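Local coordinates for protein probable 2-dehydropantoate 2-reductase (Bacillus subtilis, PDB 3EGO) that probably catalyses the NADPH-dependent reduction of ketopantoate to pantoic acid, a step in pantothenate biosynthesis, at residues G6-G11 / V73-H78; T28-R33 / T62-D67; L96-G101 / G120-G125. One frame throughout, in Å; residues are numbered along the deposited sequence.

Interaction 1 (G6-G11 / V73-H78); sequences GIIGGG and VTVKQH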
# COMPACT_ATOMS: atom_id res chain seq x y z
N GLY A 6 -16.94 0.20 -36.19
CA GLY A 6 -17.16 -0.64 -35.01
C GLY A 6 -16.44 -0.14 -33.80
O GLY A 6 -15.25 0.16 -33.85
N ILE A 7 -17.16 0.01 -32.69
CA ILE A 7 -16.55 0.43 -31.43
C ILE A 7 -16.31 -0.85 -30.64
O ILE A 7 -17.26 -1.54 -30.31
CB ILE A 7 -17.51 1.36 -30.63
CG1 ILE A 7 -18.06 2.54 -31.50
CG2 ILE A 7 -16.81 1.82 -29.33
CD1 ILE A 7 -17.04 3.51 -31.89
N ILE A 8 -15.07 -1.19 -30.34
CA ILE A 8 -14.80 -2.41 -29.56
C ILE A 8 -14.76 -2.03 -28.10
O ILE A 8 -13.82 -1.35 -27.64
CB ILE A 8 -13.46 -3.10 -29.93
CG1 ILE A 8 -13.24 -3.16 -31.45
CG2 ILE A 8 -13.37 -4.48 -29.23
CD1 ILE A 8 -14.13 -4.09 -32.19
N GLY A 9 -15.78 -2.47 -27.36
CA GLY A 9 -15.86 -2.11 -25.93
C GLY A 9 -17.11 -1.31 -25.63
O GLY A 9 -17.40 -0.31 -26.31
N GLY A 10 -17.86 -1.73 -24.61
CA GLY A 10 -19.08 -1.04 -24.26
C GLY A 10 -19.02 -0.32 -22.91
O GLY A 10 -20.04 -0.18 -22.26
N GLY A 11 -17.82 0.06 -22.49
CA GLY A 11 -17.57 0.86 -21.28
C GLY A 11 -17.91 2.32 -21.59
O GLY A 11 -18.49 2.62 -22.63
N VAL A 73 -10.85 0.91 -30.66
CA VAL A 73 -10.64 -0.05 -29.57
C VAL A 73 -10.54 0.67 -28.24
O VAL A 73 -9.64 1.48 -28.02
CB VAL A 73 -9.38 -0.94 -29.81
CG1 VAL A 73 -9.08 -1.84 -28.54
CG2 VAL A 73 -9.57 -1.80 -31.06
N THR A 74 -11.48 0.37 -27.34
CA THR A 74 -11.63 1.12 -26.10
C THR A 74 -11.54 0.22 -24.85
O THR A 74 -11.70 0.72 -23.73
CB THR A 74 -12.99 1.91 -26.09
OG1 THR A 74 -14.07 0.98 -26.01
CG2 THR A 74 -13.19 2.70 -27.37
N VAL A 75 -11.28 -1.08 -25.03
CA VAL A 75 -11.30 -2.05 -23.91
C VAL A 75 -10.09 -1.94 -23.00
O VAL A 75 -9.04 -1.48 -23.40
CB VAL A 75 -11.39 -3.53 -24.37
CG1 VAL A 75 -12.53 -3.73 -25.33
CG2 VAL A 75 -10.05 -4.03 -24.93
N LYS A 76 -10.27 -2.41 -21.77
CA LYS A 76 -9.18 -2.54 -20.83
C LYS A 76 -8.12 -3.52 -21.32
O LYS A 76 -8.43 -4.52 -21.98
CB LYS A 76 -9.72 -3.00 -19.48
CG LYS A 76 -10.57 -1.94 -18.78
N GLN A 77 -6.87 -3.23 -20.97
CA GLN A 77 -5.72 -4.04 -21.40
C GLN A 77 -5.92 -5.53 -21.25
O GLN A 77 -5.50 -6.31 -22.10
CB GLN A 77 -4.47 -3.65 -20.63
CG GLN A 77 -3.37 -4.68 -20.75
CD GLN A 77 -2.56 -4.80 -19.49
OE1 GLN A 77 -2.16 -3.79 -18.92
NE2 GLN A 77 -2.32 -6.03 -19.03
N HIS A 78 -6.56 -5.94 -20.15
CA HIS A 78 -6.71 -7.35 -19.83
C HIS A 78 -7.51 -8.11 -20.89
O HIS A 78 -7.32 -9.32 -21.07
CB HIS A 78 -7.37 -7.51 -18.46
CG HIS A 78 -7.53 -6.21 -17.72
ND1 HIS A 78 -8.76 -5.70 -17.37
CD2 HIS A 78 -6.61 -5.32 -17.27
CE1 HIS A 78 -8.60 -4.56 -16.73
NE2 HIS A 78 -7.30 -4.30 -16.66
O HOH W 1 -15.24 1.41 -23.51

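Interaction 2 (T28-R33 / T62-D67); sequences TVVTRR and TSINSD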
# COMPACT_ATOMS: atom_id res chain seq x y z
N THR A 28 -21.64 0.12 -34.87
CA THR A 28 -21.93 -1.06 -34.08
C THR A 28 -21.01 -1.07 -32.87
O THR A 28 -19.79 -0.91 -33.02
CB THR A 28 -21.60 -2.31 -34.87
OG1 THR A 28 -22.14 -2.17 -36.20
CG2 THR A 28 -22.17 -3.56 -34.18
N VAL A 29 -21.59 -1.31 -31.70
CA VAL A 29 -20.81 -1.55 -30.49
C VAL A 29 -20.60 -3.04 -30.35
O VAL A 29 -21.58 -3.80 -30.35
CB VAL A 29 -21.55 -1.00 -29.28
CG1 VAL A 29 -20.79 -1.27 -27.95
CG2 VAL A 29 -21.71 0.50 -29.49
N VAL A 30 -19.34 -3.46 -30.28
CA VAL A 30 -18.99 -4.86 -30.10
C VAL A 30 -18.68 -5.03 -28.62
O VAL A 30 -17.67 -4.51 -28.12
CB VAL A 30 -17.77 -5.26 -30.98
CG1 VAL A 30 -17.33 -6.71 -30.70
CG2 VAL A 30 -18.05 -5.01 -32.45
N THR A 31 -19.61 -5.68 -27.92
CA THR A 31 -19.56 -5.83 -26.46
C THR A 31 -19.27 -7.29 -26.16
O THR A 31 -19.68 -8.17 -26.89
CB THR A 31 -20.94 -5.49 -25.80
OG1 THR A 31 -21.95 -6.39 -26.29
CG2 THR A 31 -21.41 -4.09 -26.12
N ARG A 32 -18.58 -7.59 -25.06
CA ARG A 32 -18.34 -8.99 -24.72
C ARG A 32 -19.61 -9.69 -24.19
O ARG A 32 -19.75 -10.91 -24.36
CB ARG A 32 -17.17 -9.13 -23.74
CG ARG A 32 -17.54 -8.94 -22.26
CD ARG A 32 -16.55 -9.64 -21.36
NE ARG A 32 -16.68 -11.11 -21.40
CZ ARG A 32 -15.65 -11.95 -21.33
NH1 ARG A 32 -14.41 -11.49 -21.25
NH2 ARG A 32 -15.85 -13.26 -21.36
N ARG A 33 -20.52 -8.93 -23.57
CA ARG A 33 -21.79 -9.52 -23.05
C ARG A 33 -23.02 -9.37 -23.96
O ARG A 33 -23.44 -8.26 -24.31
CB ARG A 33 -22.11 -8.98 -21.66
CG ARG A 33 -20.94 -9.02 -20.71
CD ARG A 33 -21.18 -8.15 -19.49
NE ARG A 33 -20.99 -6.71 -19.72
CZ ARG A 33 -21.95 -5.79 -19.62
NH1 ARG A 33 -23.20 -6.13 -19.31
NH2 ARG A 33 -21.67 -4.52 -19.83
N THR A 62 -21.32 -9.26 -30.39
CA THR A 62 -20.41 -9.79 -29.40
C THR A 62 -19.17 -10.26 -30.14
O THR A 62 -18.22 -10.74 -29.57
CB THR A 62 -21.07 -10.94 -28.61
OG1 THR A 62 -21.72 -11.83 -29.51
CG2 THR A 62 -22.14 -10.38 -27.66
N SER A 63 -19.19 -10.05 -31.45
CA SER A 63 -18.02 -10.37 -32.23
C SER A 63 -17.88 -9.40 -33.39
O SER A 63 -18.84 -8.75 -33.80
CB SER A 63 -18.12 -11.82 -32.73
OG SER A 63 -19.30 -11.94 -33.53
N ILE A 64 -16.65 -9.28 -33.89
CA ILE A 64 -16.39 -8.46 -35.07
C ILE A 64 -16.74 -9.34 -36.26
O ILE A 64 -16.00 -10.24 -36.64
CB ILE A 64 -14.90 -8.05 -35.17
CG1 ILE A 64 -14.46 -7.34 -33.88
CG2 ILE A 64 -14.64 -7.13 -36.40
CD1 ILE A 64 -12.99 -7.11 -33.82
N ASN A 65 -17.91 -9.11 -36.84
CA ASN A 65 -18.25 -9.92 -37.98
C ASN A 65 -18.74 -9.09 -39.16
O ASN A 65 -19.54 -9.54 -40.00
CB ASN A 65 -19.16 -11.11 -37.61
CG ASN A 65 -20.25 -10.73 -36.65
OD1 ASN A 65 -21.15 -9.96 -36.99
ND2 ASN A 65 -20.20 -11.29 -35.44
N SER A 66 -18.23 -7.85 -39.20
CA SER A 66 -18.29 -7.01 -40.40
C SER A 66 -16.91 -6.54 -40.84
O SER A 66 -15.91 -6.65 -40.09
CB SER A 66 -19.22 -5.80 -40.22
OG SER A 66 -20.57 -6.21 -40.15
N ASP A 67 -16.85 -6.05 -42.08
CA ASP A 67 -15.69 -5.34 -42.58
C ASP A 67 -15.92 -3.85 -42.32
O ASP A 67 -16.49 -3.13 -43.15
CB ASP A 67 -15.51 -5.59 -44.09
CG ASP A 67 -14.73 -6.86 -44.38
OD1 ASP A 67 -14.33 -7.56 -43.41
OD2 ASP A 67 -14.50 -7.16 -45.58

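Interaction 3 (L96-G101 / G120-G125); sequences LFLQNG and GIVEHG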
# COMPACT_ATOMS: atom_id res chain seq x y z
N LEU A 96 -8.13 2.28 -34.63
CA LEU A 96 -7.70 3.35 -33.73
C LEU A 96 -7.71 2.86 -32.29
O LEU A 96 -8.75 2.55 -31.77
CB LEU A 96 -8.62 4.58 -33.85
CG LEU A 96 -8.34 5.76 -32.91
CD1 LEU A 96 -6.90 6.28 -33.09
CD2 LEU A 96 -9.39 6.92 -33.13
N PHE A 97 -6.55 2.76 -31.64
CA PHE A 97 -6.49 2.31 -30.23
C PHE A 97 -6.59 3.46 -29.26
O PHE A 97 -5.79 4.39 -29.32
CB PHE A 97 -5.17 1.57 -29.99
CG PHE A 97 -5.10 0.25 -30.64
CD1 PHE A 97 -5.56 -0.88 -29.98
CD2 PHE A 97 -4.62 0.12 -31.95
CE1 PHE A 97 -5.53 -2.14 -30.60
CE2 PHE A 97 -4.57 -1.12 -32.58
CZ PHE A 97 -5.04 -2.26 -31.91
N LEU A 98 -7.58 3.43 -28.36
CA LEU A 98 -7.75 4.54 -27.46
C LEU A 98 -7.54 4.14 -26.00
O LEU A 98 -7.92 4.89 -25.10
CB LEU A 98 -9.15 5.17 -27.63
CG LEU A 98 -9.42 5.89 -28.94
CD1 LEU A 98 -10.82 6.47 -28.85
CD2 LEU A 98 -8.38 7.01 -29.14
N GLN A 99 -6.87 3.01 -25.82
CA GLN A 99 -6.46 2.44 -24.54
C GLN A 99 -5.75 3.38 -23.59
O GLN A 99 -4.94 4.19 -24.01
CB GLN A 99 -5.54 1.25 -24.80
CG GLN A 99 -6.07 0.27 -25.85
CD GLN A 99 -7.15 -0.59 -25.27
OE1 GLN A 99 -8.34 -0.44 -25.60
NE2 GLN A 99 -6.76 -1.50 -24.35
N ASN A 100 -6.03 3.24 -22.30
CA ASN A 100 -5.28 3.97 -21.27
C ASN A 100 -3.96 3.26 -21.04
O ASN A 100 -3.89 2.03 -21.18
CB ASN A 100 -6.06 4.02 -19.95
CG ASN A 100 -7.30 4.87 -20.04
OD1 ASN A 100 -7.32 5.91 -20.70
ND2 ASN A 100 -8.37 4.45 -19.34
N GLY A 101 -2.93 4.01 -20.71
CA GLY A 101 -1.61 3.41 -20.53
C GLY A 101 -0.92 3.21 -21.86
O GLY A 101 -1.40 3.67 -22.89
N GLY A 120 -4.45 6.99 -29.96
CA GLY A 120 -4.93 8.28 -29.45
C GLY A 120 -5.29 8.30 -27.99
O GLY A 120 -5.27 7.28 -27.32
N ILE A 121 -5.59 9.49 -27.49
CA ILE A 121 -6.00 9.63 -26.12
C ILE A 121 -7.35 10.30 -26.07
O ILE A 121 -7.73 11.08 -26.95
CB ILE A 121 -5.00 10.44 -25.30
CG1 ILE A 121 -4.84 11.84 -25.88
CG2 ILE A 121 -3.63 9.69 -25.25
CD1 ILE A 121 -3.93 12.71 -25.01
N VAL A 122 -8.07 9.99 -25.01
CA VAL A 122 -9.41 10.52 -24.84
C VAL A 122 -9.34 11.49 -23.67
O VAL A 122 -9.09 11.07 -22.54
CB VAL A 122 -10.38 9.41 -24.46
CG1 VAL A 122 -11.75 9.99 -24.09
CG2 VAL A 122 -10.48 8.37 -25.59
N GLU A 123 -9.61 12.77 -23.93
CA GLU A 123 -9.65 13.77 -22.87
C GLU A 123 -11.04 14.17 -22.36
O GLU A 123 -11.18 15.08 -21.54
CB GLU A 123 -8.94 15.04 -23.35
CG GLU A 123 -7.51 14.78 -23.82
CD GLU A 123 -6.78 16.08 -24.25
OE1 GLU A 123 -5.55 16.17 -24.02
OE2 GLU A 123 -7.45 17.00 -24.80
N HIS A 124 -12.06 13.48 -22.83
CA HIS A 124 -13.41 13.68 -22.33
C HIS A 124 -13.52 13.07 -20.98
O HIS A 124 -12.76 12.16 -20.68
CB HIS A 124 -14.38 12.94 -23.23
CG HIS A 124 -14.49 13.51 -24.60
ND1 HIS A 124 -15.12 14.70 -24.86
CD2 HIS A 124 -14.07 13.04 -25.80
CE1 HIS A 124 -15.09 14.95 -26.16
NE2 HIS A 124 -14.47 13.95 -26.75
N GLY A 125 -14.47 13.56 -20.19
CA GLY A 125 -14.95 12.89 -19.00
C GLY A 125 -16.20 12.13 -19.42
O GLY A 125 -17.07 12.68 -20.05
O HOH W 2 -7.19 7.56 -23.44
O HOH W 3 -3.98 5.47 -25.92

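Interaction 1 (G6-G11 / V73-H78)
Two groups of T74 grip the carbonyl oxygen of I8 where the first strand of the nucleotide-binding domain ends. T74 N donates to I8 O over 2.9 Å, almost in line with the carbonyl bond (C=O...N angle 164°). The hydroxyl OG1 gives a second hydrogen bond of 2.9 Å to I8 O, arriving from above the carbonyl plane. That reach is possible because OG1 sits between the backbone N and the carbonyl carbon of its own residue (chi1 68°). The same hydroxyl accepts from a water 2.8 Å from OG1, which has a weak bond from G11 N, so T74 links the strand end to the glycine-rich turn G9-G11, assigned by similarity to NADP(+) binding. A valine in place of T74 would probably leave I8 O with the backbone N-H alone of this pair and the water without the hydroxyl that accepts from it.

Alongside these bonds, I8 and V73 form a parallel bridge and lie side by side, I8 CG1 3.9 Å from V73 CG2. The other branch, I8 CG2, faces V75 CG1, which also lies 3.8 Å from G9 CA. A side chain on G9 would run into T74 OG1 and crowd V75 CG1, and the backbone angles of G9 by themselves demand glycine.

Helices cover both faces of the sheet here: I7 packs on C17, A18 and L21 of helix 12-22, whose V13 also meets T74, while on the face of I8 and V73 helix 80-86 offers V83 to I8 and V75 and L80 to V73.

Interaction 2 (T28-R33 / T62-D67)
V30 and T62 bring the end of strand 26-30 against the loop that follows strand 52-61, and the contact is made largely by methyl groups and backbone. V30 CG1 lies over the backbone of S63, 3.8 Å from S63 C, while CG2 comes near the carbonyl oxygen of the same residue. CG1 gets there by standing opposite the backbone N (chi1 175°), and it also reaches I64, whose CG1 is 4.3 Å away from V30 CG1.

The carbonyl of T31 points at the alpha carbon of T62. The separation of T62 CA and T31 O is 3.1 Å, with an angle of 160° at the hydrogen, a nearly straight CA-H...O contact. The methyl CG2 of T62 lies 3.4 Å from that same T31 O and continues to R33 C at 3.9 Å, lying against the bend between T31 and R33. This bend is braced from within, for T31 OG1 donates to R33 O over 3.1 Å from above the carbonyl plane.

In the next shell, D61 accepts a hydrogen bond from S63 N through OD2. I8 packs against both V30 and I64, and T31 rests on Q36, A37 and I40 of helix 34-43. R33, at the N-cap of that helix, forms guanidinium salt bridges with E35 and D131.

The T31 side chain is about 4 Å from G10 (nearest atoms), assigned by similarity to NADP(+) binding. Strand 4-8, helix 12-22 and parallel strand 26-30 form a beta-alpha-beta unit, and this contact lies at the end of its second strand, as in a Rossmann-type NADP-binding domain.

Interaction 3 (L96-G101 / G120-G125)
L98 and G120 meet where two parallel strands of a beta-alpha-beta unit, 94-97 and 116-128 joined through helix 103-109, come together in the Rossmann-type domain. The side chain of L98 carries most of the packing. Its CB lies 4.0 Å from V122 CG2. From there CG stands opposite the carbonyl carbon, beside the backbone N (chi1 -68°), and the chain divides over the second strand. CD1 crosses V122, 3.8 Å from V122 CG2, the two side chains at about a right angle. CD2 instead lies on the backbone of G120, 3.5 Å from G120 C and also close to its carbonyl oxygen. This position suits glycine well: a beta carbon on G120 would come tightly against L98 CD2 and also approach L96 CD1, which already lies 4.0 Å from G120 N.

The direct polar link is the backbone bond from G120 N to F97 O, 3.0 Å long. Beyond it the strands part and a water takes over, donating to L98 O and to N100 OD1 and accepting from V122 N. It thereby ties the N100 side chain to the backbones of L98 and V122. By similarity N100 binds both NADP(+) and the substrate, and its other amide atom, ND2, is hydrogen-bonded to E260, also assigned to NADP(+) binding.

On the far side of strand 116-128, I121 points away from L98 and packs on L177, L178 and K181 of helix 174-195, K181 being the probable proton donor. V73 of strand 70-73 lies against F97. The water between the segments lies 3.2 Å from N100 OD1 and 3.0 Å from V122 N.

The three contacts belong to one sheet. Interaction 1 lies between the others, its centre about 10 Å from each of theirs, whereas interactions 2 and 3 are about 19 Å apart between centres and do not touch. Strand 4-8 joins interaction 1 to interaction 2 through probable hydrogen bonds I7 N to T28 O and V30 N to I7 O, both 2.8 Å, and V73 N to L96 O, 2.9 Å, carries the sheet on to interaction 3. The strand ends probably border the cofactor site: G9-G11 (interaction 1) and N100 (interaction 3) are assigned by similarity to NADP(+) binding, N100 also to the substrate, with T74 and N100 side chains about 9 Å apart between nearest atoms.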